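Local coordinates for protein FprA (Mycobacterium tuberculosis, PDB 1LQT) that uses FAD to pass electrons between NADPH and ferredoxin, and may thereby supply electrons to P450 systems, at residues D37-L42 / G80-G85; V194-R199 / M267-L272; A54-K59 / V162-L167. All blocks are in the same frame, centred on the assembly; numbering follows the deposited sequence. Where two conformers were deposited one is given.

Interaction 1: D37-L42 / G80-G85; sequences DMLEML and GNVVVG. With FAD (flavin-adenine dinucleotide), chain H.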
loop_
_atom_site.group_PDB
_atom_site.type_symbol
_atom_site.label_atom_id
_atom_site.label_comp_id
_atom_site.label_asym_id
_atom_site.label_seq_id
_atom_site.Cartn_x
_atom_site.Cartn_y
_atom_site.Cartn_z
ATOM N N ASP A 37 -15.207 -13.825 10.601
ATOM C CA ASP A 37 -14.152 -14.640 10.019
ATOM C C ASP A 37 -13.425 -13.775 9.009
ATOM O O ASP A 37 -14.024 -13.231 8.092
ATOM C CB ASP A 37 -14.727 -15.857 9.303
ATOM C CG ASP A 37 -15.230 -16.935 10.231
ATOM O OD1 ASP A 37 -14.892 -16.899 11.426
ATOM O OD2 ASP A 37 -15.959 -17.829 9.755
ATOM N N MET A 38 -12.122 -13.664 9.179
ATOM C CA MET A 38 -11.266 -12.875 8.318
ATOM C C MET A 38 -10.409 -13.793 7.488
ATOM O O MET A 38 -9.685 -14.619 8.031
ATOM C CB MET A 38 -10.418 -11.964 9.193
ATOM C CG MET A 38 -9.529 -11.057 8.423
ATOM S SD MET A 38 -8.618 -9.890 9.489
ATOM C CE MET A 38 -9.830 -8.719 9.924
ATOM N N LEU A 39 -10.524 -13.672 6.170
ATOM C CA LEU A 39 -9.815 -14.492 5.205
ATOM C C LEU A 39 -8.767 -13.658 4.526
ATOM O O LEU A 39 -9.082 -12.643 3.934
ATOM C CB LEU A 39 -10.802 -14.981 4.126
ATOM C CG LEU A 39 -12.065 -15.674 4.650
ATOM C CD1 LEU A 39 -12.823 -16.262 3.434
ATOM C CD2 LEU A 39 -11.873 -16.634 5.700
ATOM N N GLU A 40 -7.529 -14.100 4.568
ATOM C CA GLU A 40 -6.398 -13.328 4.081
ATOM C C GLU A 40 -5.570 -14.161 3.128
ATOM O O GLU A 40 -5.206 -15.293 3.411
ATOM C CB GLU A 40 -5.545 -12.883 5.262
ATOM C CG GLU A 40 -4.140 -12.380 4.905
ATOM C CD GLU A 40 -4.128 -11.191 3.960
ATOM O OE1 GLU A 40 -4.905 -10.245 4.200
ATOM O OE2 GLU A 40 -3.330 -11.230 2.993
ATOM N N MET A 41 -5.249 -13.543 2.003
ATOM C CA MET A 41 -4.450 -14.132 0.942
ATOM C C MET A 41 -3.062 -14.650 1.376
ATOM O O MET A 41 -2.606 -15.682 0.918
ATOM C CB MET A 41 -4.272 -13.028 -0.123
ATOM C CG MET A 41 -3.228 -13.360 -1.193
ATOM S SD MET A 41 -3.449 -12.422 -2.696
ATOM C CE MET A 41 -2.830 -10.659 -2.202
ATOM N N LEU A 42 -2.392 -13.824 2.168
ATOM C CA LEU A 42 -1.059 -14.148 2.651
ATOM C C LEU A 42 -1.148 -14.943 3.937
ATOM O O LEU A 42 -2.171 -14.953 4.612
ATOM C CB LEU A 42 -0.282 -12.850 2.927
ATOM C CG LEU A 42 -0.144 -11.931 1.726
ATOM C CD1 LEU A 42 0.670 -10.713 2.122
ATOM C CD2 LEU A 42 0.486 -12.600 0.531
ATOM N N GLY A 80 -5.542 -17.381 7.214
ATOM C CA GLY A 80 -4.562 -16.919 6.254
ATOM C C GLY A 80 -4.237 -17.951 5.204
ATOM O O GLY A 80 -4.595 -19.118 5.313
ATOM N N ASN A 81 -3.567 -17.505 4.158
ATOM C CA ASN A 81 -3.258 -18.313 2.970
ATOM C C ASN A 81 -4.525 -18.778 2.268
ATOM O O ASN A 81 -4.547 -19.849 1.692
ATOM C CB ASN A 81 -2.330 -19.488 3.310
ATOM C CG ASN A 81 -1.681 -20.115 2.106
ATOM O OD1 ASN A 81 -1.399 -19.457 1.103
ATOM N ND2 ASN A 81 -1.417 -21.411 2.203
ATOM N N VAL A 82 -5.580 -17.969 2.332
ATOM C CA VAL A 82 -6.848 -18.250 1.649
ATOM C C VAL A 82 -7.044 -17.120 0.652
ATOM O O VAL A 82 -7.257 -15.966 1.024
ATOM C CB VAL A 82 -8.014 -18.342 2.645
ATOM C CG1 VAL A 82 -9.332 -18.508 1.903
ATOM C CG2 VAL A 82 -7.798 -19.484 3.594
ATOM N N VAL A 83 -6.985 -17.465 -0.632
ATOM C CA VAL A 83 -7.060 -16.483 -1.689
ATOM C C VAL A 83 -8.470 -16.493 -2.253
ATOM O O VAL A 83 -8.902 -17.451 -2.893
ATOM C CB VAL A 83 -6.045 -16.809 -2.786
ATOM C CG1 VAL A 83 -6.086 -15.764 -3.889
ATOM C CG2 VAL A 83 -4.638 -16.942 -2.217
ATOM N N VAL A 84 -9.218 -15.440 -1.984
ATOM C CA VAL A 84 -10.576 -15.369 -2.474
ATOM C C VAL A 84 -10.496 -15.072 -3.961
ATOM O O VAL A 84 -9.787 -14.160 -4.401
ATOM C CB VAL A 84 -11.403 -14.361 -1.686
ATOM C CG1 VAL A 84 -12.785 -14.251 -2.258
ATOM C CG2 VAL A 84 -11.469 -14.763 -0.212
ATOM N N GLY A 85 -11.221 -15.863 -4.737
ATOM C CA GLY A 85 -11.129 -15.906 -6.169
ATOM C C GLY A 85 -10.357 -17.130 -6.638
ATOM O O GLY A 85 -10.405 -17.470 -7.829
HETATM P PA FAD H . -4.306 -3.166 2.501
HETATM O O1A FAD H . -3.629 -3.248 1.193
HETATM O O2A FAD H . -3.568 -2.675 3.691
HETATM O O5B FAD H . -4.863 -4.617 2.882
HETATM C C5B FAD H . -5.473 -5.436 1.877
HETATM C C4B FAD H . -5.350 -6.875 2.360
HETATM O O4B FAD H . -6.199 -7.668 1.533
HETATM C C3B FAD H . -3.937 -7.457 2.238
HETATM O O3B FAD H . -3.526 -8.112 3.416
HETATM C C2B FAD H . -4.062 -8.387 1.061
HETATM O O2B FAD H . -3.132 -9.446 1.013
HETATM C C1B FAD H . -5.515 -8.858 1.193
HETATM N N9A FAD H . -6.101 -9.386 -0.031
HETATM C C8A FAD H . -6.065 -8.798 -1.267
HETATM N N7A FAD H . -6.707 -9.518 -2.179
HETATM C C5A FAD H . -7.146 -10.638 -1.501
HETATM C C6A FAD H . -7.865 -11.755 -1.931
HETATM N N6A FAD H . -8.317 -11.916 -3.165
HETATM N N1A FAD H . -8.155 -12.698 -0.992
HETATM C C2A FAD H . -7.747 -12.516 0.293
HETATM N N3A FAD H . -7.061 -11.470 0.771
HETATM C C4A FAD H . -6.785 -10.557 -0.165
HETATM N N1 FAD H . -0.157 4.983 5.867
HETATM C C2 FAD H . 0.266 5.568 7.023
HETATM O O2 FAD H . -0.527 5.991 7.841
HETATM N N3 FAD H . 1.628 5.701 7.244
HETATM C C4 FAD H . 2.589 5.204 6.413
HETATM O O4 FAD H . 3.803 5.322 6.690
HETATM C C4X FAD H . 2.145 4.558 5.253
HETATM N N5 FAD H . 3.049 4.007 4.373
HETATM C C5X FAD H . 2.602 3.412 3.221
HETATM C C6 FAD H . 3.501 2.887 2.326
HETATM C C7 FAD H . 3.104 2.346 1.116
HETATM C C7M FAD H . 4.123 1.765 0.174
HETATM C C8 FAD H . 1.735 2.308 0.825
HETATM C C8M FAD H . 1.246 1.753 -0.485
HETATM C C9 FAD H . 0.807 2.815 1.732
HETATM C C9A FAD H . 1.221 3.371 2.935
HETATM N N10 FAD H . 0.309 3.907 3.850
HETATM C C10 FAD H . 0.763 4.476 5.014
HETATM C "C1'" FAD H . -1.164 3.839 3.625
HETATM C "C2'" FAD H . -1.753 2.544 4.181
HETATM O "O2'" FAD H . -0.933 1.477 3.773
HETATM C "C3'" FAD H . -3.184 2.353 3.643
HETATM O "O3'" FAD H . -4.032 3.413 4.077
HETATM C "C4'" FAD H . -3.907 1.100 4.137
HETATM O "O4'" FAD H . -3.006 0.010 4.306
HETATM C "C5'" FAD H . -5.022 0.709 3.167
HETATM O "O5'" FAD H . -5.749 -0.330 3.834
HETATM P P FAD H . -6.634 -1.424 3.100
HETATM O O1P FAD H . -7.186 -2.238 4.207
HETATM O O2P FAD H . -7.595 -0.838 2.117
HETATM O O3P FAD H . -5.632 -2.280 2.216
HETATM O O HOH W 1 -0.347 -16.972 0.416
#
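Two backbone hydrogen bonds join residues 40-42, where strand 34-40 runs out into a turn, to the loop after strand 76-80: Val82 N donates to Glu40 O at 2.9 Å, and Asn81 N to Leu42 O, also at 2.9 Å. A water donates to both Met41 O and Asn81 OD1, while Asn81 ND2 is taken by the carbonyl of Lys416. With CG anti to the backbone N (chi1 165°) and a bend at chi2 (59°), the Glu40 carboxylate leads away from the loop to the FAD ribose, where O3B donates to Glu40 OE1 and O2B to Glu40 OE2, each at 2.7 Å. The amide of Leu42 comes in on the anti side of OE2 and fixes the carboxylate, which Ser11 also grips. From the loop, Val84 N donates to the adenine N1A (3.1 Å) and Val84 O accepts from N6A (3.0 Å). Around these bonds the side chains of Leu39 and Val84 cross at about a right angle, Leu39 CD1 lying 4.2 Å from Val84 CG2. An acidic residue at the end of the second strand, holding the ribose diol, is the hallmark of a Rossmann-type fold, here at the adenosine end of the FAD site.

Interaction 2: V194-R199 / M267-L272; sequences VVIVGR and MVFRFL. With ODP (4-oxo-nicotinamide-adenine dinucleotide phosphate), chain I.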
loop_
_atom_site.group_PDB
_atom_site.type_symbol
_atom_site.label_atom_id
_atom_site.label_comp_id
_atom_site.label_asym_id
_atom_site.label_seq_id
_atom_site.Cartn_x
_atom_site.Cartn_y
_atom_site.Cartn_z
ATOM N N VAL A 194 19.268 9.615 -6.974
ATOM C CA VAL A 194 17.891 9.333 -7.329
ATOM C C VAL A 194 17.259 10.647 -7.751
ATOM O O VAL A 194 17.329 11.618 -7.024
ATOM C CB VAL A 194 17.086 8.751 -6.145
ATOM C CG1 VAL A 194 15.633 8.565 -6.526
ATOM C CG2 VAL A 194 17.668 7.426 -5.690
ATOM N N VAL A 195 16.654 10.640 -8.918
ATOM C CA VAL A 195 15.927 11.803 -9.413
ATOM C C VAL A 195 14.437 11.499 -9.307
ATOM O O VAL A 195 13.946 10.541 -9.880
ATOM C CB VAL A 195 16.274 12.150 -10.862
ATOM C CG1 VAL A 195 15.606 13.440 -11.245
ATOM C CG2 VAL A 195 17.793 12.261 -11.022
ATOM N N ILE A 196 13.731 12.280 -8.500
ATOM C CA ILE A 196 12.278 12.177 -8.291
ATOM C C ILE A 196 11.633 13.168 -9.234
ATOM O O ILE A 196 11.870 14.370 -9.157
ATOM C CB ILE A 196 11.917 12.492 -6.854
ATOM C CG1 ILE A 196 12.607 11.524 -5.912
ATOM C CG2 ILE A 196 10.399 12.446 -6.673
ATOM C CD1 ILE A 196 12.442 11.841 -4.475
ATOM N N VAL A 197 10.794 12.650 -10.118
ATOM C CA VAL A 197 10.267 13.400 -11.256
ATOM C C VAL A 197 8.747 13.539 -11.123
ATOM O O VAL A 197 8.014 12.549 -11.230
ATOM C CB VAL A 197 10.622 12.673 -12.566
ATOM C CG1 VAL A 197 10.173 13.467 -13.765
ATOM C CG2 VAL A 197 12.115 12.406 -12.646
ATOM N N GLY A 198 8.297 14.772 -10.896
ATOM C CA GLY A 198 6.895 15.114 -10.745
ATOM C C GLY A 198 6.375 15.804 -11.984
ATOM O O GLY A 198 6.984 16.743 -12.464
ATOM N N ARG A 199 5.194 15.398 -12.450
ATOM C CA ARG A 199 4.624 15.954 -13.666
ATOM C C ARG A 199 4.045 17.340 -13.480
ATOM O O ARG A 199 4.122 18.165 -14.407
ATOM C CB ARG A 199 3.619 14.996 -14.304
ATOM C CG ARG A 199 2.360 14.718 -13.492
ATOM C CD ARG A 199 1.366 13.922 -14.281
ATOM N NE ARG A 199 0.234 13.545 -13.450
ATOM C CZ ARG A 199 -0.719 12.738 -13.871
ATOM N NH1 ARG A 199 -0.681 12.257 -15.099
ATOM N NH2 ARG A 199 -1.713 12.432 -13.071
ATOM N N MET A 267 19.577 13.120 -3.694
ATOM C CA MET A 267 18.164 12.940 -3.946
ATOM C C MET A 267 17.690 14.228 -4.586
ATOM O O MET A 267 17.582 15.237 -3.911
ATOM C CB MET A 267 17.411 12.662 -2.656
ATOM C CG MET A 267 15.975 12.278 -2.911
ATOM S SD MET A 267 15.020 12.046 -1.397
ATOM C CE MET A 267 15.826 10.620 -0.675
ATOM N N VAL A 268 17.424 14.185 -5.887
ATOM C CA VAL A 268 17.122 15.372 -6.681
ATOM C C VAL A 268 15.632 15.432 -6.983
ATOM O O VAL A 268 15.047 14.435 -7.408
ATOM C CB VAL A 268 17.886 15.304 -8.035
ATOM C CG1 VAL A 268 17.577 16.510 -8.892
ATOM C CG2 VAL A 268 19.377 15.160 -7.835
ATOM N N PHE A 269 15.021 16.594 -6.779
ATOM C CA PHE A 269 13.615 16.801 -7.132
ATOM C C PHE A 269 13.520 17.634 -8.399
ATOM O O PHE A 269 14.019 18.740 -8.462
ATOM C CB PHE A 269 12.858 17.526 -6.024
ATOM C CG PHE A 269 12.614 16.678 -4.790
ATOM C CD1 PHE A 269 13.608 16.482 -3.867
ATOM C CD2 PHE A 269 11.399 16.085 -4.580
ATOM C CE1 PHE A 269 13.394 15.713 -2.742
ATOM C CE2 PHE A 269 11.168 15.317 -3.466
ATOM C CZ PHE A 269 12.164 15.118 -2.552
ATOM N N ARG A 270 12.819 17.074 -9.385
ATOM C CA ARG A 270 12.488 17.757 -10.640
ATOM C C ARG A 270 10.968 17.797 -10.760
ATOM O O ARG A 270 10.325 16.771 -10.657
ATOM C CB ARG A 270 13.051 16.975 -11.815
ATOM C CG ARG A 270 14.552 17.083 -11.972
ATOM C CD ARG A 270 15.026 18.338 -12.651
ATOM N NE ARG A 270 14.465 18.527 -13.982
ATOM C CZ ARG A 270 14.902 17.981 -15.123
ATOM N NH1 ARG A 270 15.961 17.198 -15.182
ATOM N NH2 ARG A 270 14.292 18.283 -16.244
ATOM N N PHE A 271 10.406 18.974 -10.918
ATOM C CA PHE A 271 8.989 19.153 -11.099
ATOM C C PHE A 271 8.715 19.523 -12.556
ATOM O O PHE A 271 9.613 19.726 -13.355
ATOM C CB PHE A 271 8.437 20.200 -10.145
ATOM C CG PHE A 271 8.639 19.850 -8.699
ATOM C CD1 PHE A 271 7.701 19.095 -8.009
ATOM C CD2 PHE A 271 9.772 20.236 -8.027
ATOM C CE1 PHE A 271 7.882 18.778 -6.688
ATOM C CE2 PHE A 271 9.954 19.914 -6.705
ATOM C CZ PHE A 271 9.002 19.181 -6.024
ATOM N N LEU A 272 7.428 19.554 -12.904
ATOM C CA LEU A 272 6.956 19.923 -14.233
ATOM C C LEU A 272 7.684 19.117 -15.322
ATOM O O LEU A 272 8.064 19.625 -16.374
ATOM C CB LEU A 272 7.082 21.414 -14.476
ATOM C CG LEU A 272 6.226 22.250 -13.554
ATOM C CD1 LEU A 272 6.474 23.728 -13.715
ATOM C CD2 LEU A 272 4.749 21.963 -13.753
HETATM O O1X ODP I . -0.242 15.014 -10.976
HETATM P P2B ODP I . -0.683 14.048 -9.920
HETATM O O2X ODP I . -1.037 14.694 -8.597
HETATM O O3X ODP I . -1.783 13.110 -10.391
HETATM O O2B ODP I . 0.641 13.161 -9.673
HETATM C C2B ODP I . 0.604 11.885 -9.042
HETATM C C3B ODP I . 1.121 11.854 -7.623
HETATM O O3B ODP I . 2.256 12.698 -7.495
HETATM C C1B ODP I . 1.553 10.973 -9.730
HETATM N N9A ODP I . 1.175 10.491 -11.035
HETATM C C8A ODP I . 0.056 9.780 -11.390
HETATM N N7A ODP I . 0.069 9.446 -12.667
HETATM C C5A ODP I . 1.240 9.948 -13.183
HETATM C C4A ODP I . 1.925 10.609 -12.161
HETATM N N3A ODP I . 3.131 11.215 -12.294
HETATM C C2A ODP I . 3.638 11.152 -13.538
HETATM N N1A ODP I . 3.048 10.520 -14.591
HETATM C C6A ODP I . 1.838 9.908 -14.422
HETATM N N6A ODP I . 1.335 9.245 -15.473
HETATM O O4B ODP I . 1.655 9.879 -8.837
HETATM C C4B ODP I . 1.585 10.401 -7.502
HETATM C C5B ODP I . 0.659 9.546 -6.688
HETATM O O5B ODP I . 0.751 9.969 -5.347
HETATM P PA ODP I . -0.303 9.421 -4.282
HETATM O O1A ODP I . -0.040 10.098 -3.014
HETATM O O2A ODP I . -1.677 9.464 -4.821
HETATM O O3 ODP I . 0.059 7.867 -4.222
HETATM P PN ODP I . 1.228 7.032 -3.455
HETATM O O1N ODP I . 2.496 7.794 -3.427
HETATM O O2N ODP I . 1.165 5.699 -4.090
HETATM O O5D ODP I . 0.707 6.976 -1.968
HETATM C C5D ODP I . -0.524 6.262 -1.688
HETATM C C4D ODP I . -1.059 6.736 -0.354
HETATM O O4D ODP I . -0.316 6.207 0.738
HETATM C C1D ODP I . 0.116 7.280 1.577
HETATM C C2D ODP I . 0.095 8.470 0.713
HETATM O O2D ODP I . 0.224 9.682 1.363
HETATM C C3D ODP I . -1.041 8.253 -0.217
HETATM O O3D ODP I . -2.219 8.712 0.412
HETATM N N1N ODP I . 1.279 6.947 2.321
HETATM C C2N ODP I . 1.511 7.662 3.518
HETATM C C3N ODP I . 2.766 7.665 4.030
HETATM C C7N ODP I . 2.902 8.509 5.306
HETATM N N7N ODP I . 4.101 8.553 5.825
HETATM O O7N ODP I . 1.882 9.094 5.733
HETATM C C4N ODP I . 3.864 7.033 3.429
HETATM O O99 ODP I . 5.051 7.092 3.874
HETATM C C5N ODP I . 3.598 6.319 2.173
HETATM C C6N ODP I . 2.294 6.310 1.631
#
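Strands 193-197 and 265-270 run parallel at this contact, with Val194 beside Met267 and Val197 beside Arg270. The backbone ladder uses alternate residues of each strand. Val268 N donates to Val194 O and Ile196 N to Val268 O, each at 2.8 Å; Arg270 N then donates to Ile196 O and Gly198 N to Arg270 O. All four bonds are nearly straight, as expected of regular parallel pairing.

Apolar contacts differ on the two faces. On the face of Ile196, Met267 and Phe269, the delta methyl of Ile196 sits over the Phe269 ring, 4.1 Å from CD1 to the ring centroid, in a CH-pi contact. The same CD1 meets Met267 CG at 3.9 Å. On the other face Val195 CG1 lies alongside Arg270 CG, also at 3.9 Å. Bends at chi2 and chi3 carry the Arg270 guanidinium away from the neighbouring strand, toward its salt bridge with Glu311.

Charged contacts gather past the strand end. With CG set between the backbone N and the carbonyl carbon (chi1 65°) and the chain extended from there to NE, Arg199 reaches the 2'-phosphate of the bound NADP derivative: NE donates to O1X at 2.9 Å and NH2 to O3X at 2.8 Å. C5A of the adenine lies 3.4 Å above the guanidinium plane of Arg199, over its centre. Arg200 and Arg110 bond to the same ligand. The paired strands thus deliver a cation that would partly offset the phosphate charge and also stacks on the base, consistent with selection of NADP(H) over NAD(H).

Interaction 3: A54-K59 / V162-L167; sequences APDHPK and VARILL. With ACT (acetate ion), chain E.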
loop_
_atom_site.group_PDB
_atom_site.type_symbol
_atom_site.label_atom_id
_atom_site.label_comp_id
_atom_site.label_asym_id
_atom_site.label_seq_id
_atom_site.Cartn_x
_atom_site.Cartn_y
_atom_site.Cartn_z
ATOM N N ALA A 54 7.236 1.630 5.107
ATOM C CA ALA A 54 8.643 1.429 4.917
ATOM C C ALA A 54 9.324 0.853 6.153
ATOM O O ALA A 54 8.905 1.117 7.276
ATOM C CB ALA A 54 9.281 2.747 4.546
ATOM N N PRO A 55 10.401 0.101 5.944
ATOM C CA PRO A 55 11.093 -0.510 7.096
ATOM C C PRO A 55 11.749 0.516 8.029
ATOM O O PRO A 55 12.024 0.199 9.161
ATOM C CB PRO A 55 12.085 -1.464 6.433
ATOM C CG PRO A 55 12.316 -0.883 5.097
ATOM C CD PRO A 55 10.959 -0.349 4.657
ATOM N N ASP A 56 12.011 1.721 7.520
ATOM C CA ASP A 56 12.495 2.813 8.358
ATOM C C ASP A 56 11.368 3.661 8.919
ATOM O O ASP A 56 11.610 4.731 9.474
ATOM C CB ASP A 56 13.545 3.652 7.625
ATOM C CG ASP A 56 13.003 4.366 6.418
ATOM O OD1 ASP A 56 11.939 3.948 5.891
ATOM O OD2 ASP A 56 13.630 5.342 5.940
ATOM N N HIS A 57 10.126 3.160 8.841
ATOM C CA HIS A 57 8.958 3.812 9.451
ATOM C C HIS A 57 8.311 2.839 10.478
ATOM O O HIS A 57 7.106 2.563 10.427
ATOM C CB HIS A 57 7.905 4.219 8.392
ATOM C CG HIS A 57 8.243 5.467 7.628
ATOM N ND1 HIS A 57 7.721 5.741 6.392
ATOM C CD2 HIS A 57 8.906 6.588 7.997
ATOM C CE1 HIS A 57 8.158 6.912 5.971
ATOM N NE2 HIS A 57 8.908 7.438 6.918
ATOM N N PRO A 58 9.071 2.302 11.424
ATOM C CA PRO A 58 8.476 1.328 12.352
ATOM C C PRO A 58 7.405 1.884 13.270
ATOM O O PRO A 58 6.505 1.141 13.695
ATOM C CB PRO A 58 9.672 0.861 13.200
ATOM C CG PRO A 58 10.603 2.036 13.179
ATOM C CD PRO A 58 10.498 2.533 11.750
ATOM N N LYS A 59 7.437 3.163 13.610
ATOM C CA LYS A 59 6.516 3.665 14.596
ATOM C C LYS A 59 5.078 3.513 14.205
ATOM O O LYS A 59 4.263 3.121 15.020
ATOM C CB LYS A 59 6.805 5.126 14.921
ATOM C CG LYS A 59 8.131 5.402 15.465
ATOM C CD LYS A 59 8.399 6.916 15.549
ATOM C CE LYS A 59 9.808 7.209 16.001
ATOM N NZ LYS A 59 9.969 8.672 16.218
ATOM N N VAL A 162 10.587 5.072 -1.725
ATOM C CA VAL A 162 11.471 4.405 -2.664
ATOM C C VAL A 162 12.835 5.068 -2.666
ATOM O O VAL A 162 13.872 4.412 -2.600
ATOM C CB VAL A 162 10.859 4.402 -4.053
ATOM C CG1 VAL A 162 11.823 3.941 -5.104
ATOM C CG2 VAL A 162 9.592 3.541 -4.096
ATOM N N ALA A 163 12.841 6.391 -2.738
ATOM C CA ALA A 163 14.095 7.121 -2.814
ATOM C C ALA A 163 14.909 6.933 -1.525
ATOM O O ALA A 163 16.116 6.761 -1.568
ATOM C CB ALA A 163 13.813 8.567 -3.064
ATOM N N ARG A 164 14.238 6.964 -0.379
ATOM C CA ARG A 164 14.928 6.731 0.897
ATOM C C ARG A 164 15.573 5.372 0.949
ATOM O O ARG A 164 16.705 5.233 1.395
ATOM C CB ARG A 164 14.007 6.831 2.094
ATOM C CG ARG A 164 13.552 8.192 2.467
ATOM C CD ARG A 164 13.127 8.350 3.976
ATOM N NE ARG A 164 12.341 7.196 4.382
ATOM C CZ ARG A 164 11.115 6.938 3.924
ATOM N NH1 ARG A 164 10.435 7.836 3.242
ATOM N NH2 ARG A 164 10.603 5.754 4.204
ATOM N N ILE A 165 14.839 4.347 0.565
ATOM C CA ILE A 165 15.419 3.018 0.645
ATOM C C ILE A 165 16.596 2.863 -0.296
ATOM O O ILE A 165 17.597 2.234 0.047
ATOM C CB ILE A 165 14.325 1.955 0.450
ATOM C CG1 ILE A 165 13.270 2.050 1.586
ATOM C CG2 ILE A 165 14.931 0.603 0.316
ATOM C CD1 ILE A 165 13.779 2.000 2.965
ATOM N N LEU A 166 16.536 3.504 -1.460
ATOM C CA LEU A 166 17.645 3.430 -2.406
ATOM C C LEU A 166 18.910 4.143 -1.947
ATOM O O LEU A 166 19.998 3.785 -2.380
ATOM C CB LEU A 166 17.216 3.992 -3.769
ATOM C CG LEU A 166 16.214 3.137 -4.558
ATOM C CD1 LEU A 166 15.716 3.953 -5.752
ATOM C CD2 LEU A 166 16.830 1.829 -5.026
ATOM N N LEU A 167 18.754 5.142 -1.084
ATOM C CA LEU A 167 19.866 6.028 -0.709
ATOM C C LEU A 167 20.326 5.949 0.735
ATOM O O LEU A 167 21.398 6.399 1.056
ATOM C CB LEU A 167 19.518 7.468 -1.020
ATOM C CG LEU A 167 19.426 7.796 -2.507
ATOM C CD1 LEU A 167 18.864 9.175 -2.728
ATOM C CD2 LEU A 167 20.769 7.708 -3.164
HETATM C C ACT E . 8.491 6.063 12.010
HETATM O O ACT E . 9.193 5.253 12.606
HETATM O OXT ACT E . 8.997 7.161 11.716
HETATM C CH3 ACT E . 7.088 5.781 11.644
#
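Asp56 and Arg164 form a salt bridge that joins the loop after helix 48-51 to helix 157-167. The guanidinium takes the carboxylate side-on, with two parallel hydrogen bonds: Arg164 NE to Asp56 OD2 at 2.7 Å and Arg164 NH2 to Asp56 OD1 at 2.8 Å. Both oxygens are met on their syn sides, and the two planes are only 22° apart, an arrangement that restrains rotation of either group. Asp56 CG lies between its backbone N and carbonyl carbon (chi1 64°), which aims the carboxylate at the helix, while a bend at chi3 brings the Arg164 guanidinium edge round to face it. Asp161 holds NH1 as a second acidic partner, so the arginine charge is shared between loop and helix.

Contacts with the flat groups come next. Arg164 NH2 stands over one face of the His57 imidazole, toward its rim and 3.2 Å from CE1, with ring and guanidinium planes inclined at 37°. Glu214 binds His57 NE2 and would help to fix the ring, which also touches both FAD and the NADP derivative. Ala54 CB meets the guanidinium at its edge.

Apolar packing is confined to Pro55 and Ile165, which reach toward each other, CD1 of Ile165 meeting CG of the Pro55 ring at 3.9 Å. In the backbone, a type I beta turn from Ala54 to His57, closed by His57 N to Ala54 O, presents these side chains together. An acetate, probably from the crystallisation liquor, accepts from Lys59 N.

Tyr132 of helix 125-132 packs against both Pro55 and Ile165. Through Ala163 and Leu167, helix 157-167 meanwhile rests on strands 193-197 and 265-270, so the loop is tied to a helix lying against the parallel sheet.

In the fold
From the N terminus, the chain enters interaction 1 at 37-42 and passes through 54-59 before 80-85 closes that contact over 37 residues. Interaction 3, opened at 54-59, is completed by 162-167 across 102, so the two cross. Interaction 2 follows in series, its strands separated by 67 residues. Interaction 1 belongs to the FAD-binding sheet and interaction 2 to the parallel sheet that binds NADP; their centres are about 38 Å apart. Interaction 3 begins in the loop between helices 48-51 and 64-71, where His57 touches both FAD and the NADP derivative, and ends on helix 157-167; it touches interaction 2, Leu167 CD1 lying 3.6 Å from Val194 CG2, but stays about 14 Å (nearest atoms) from interaction 1.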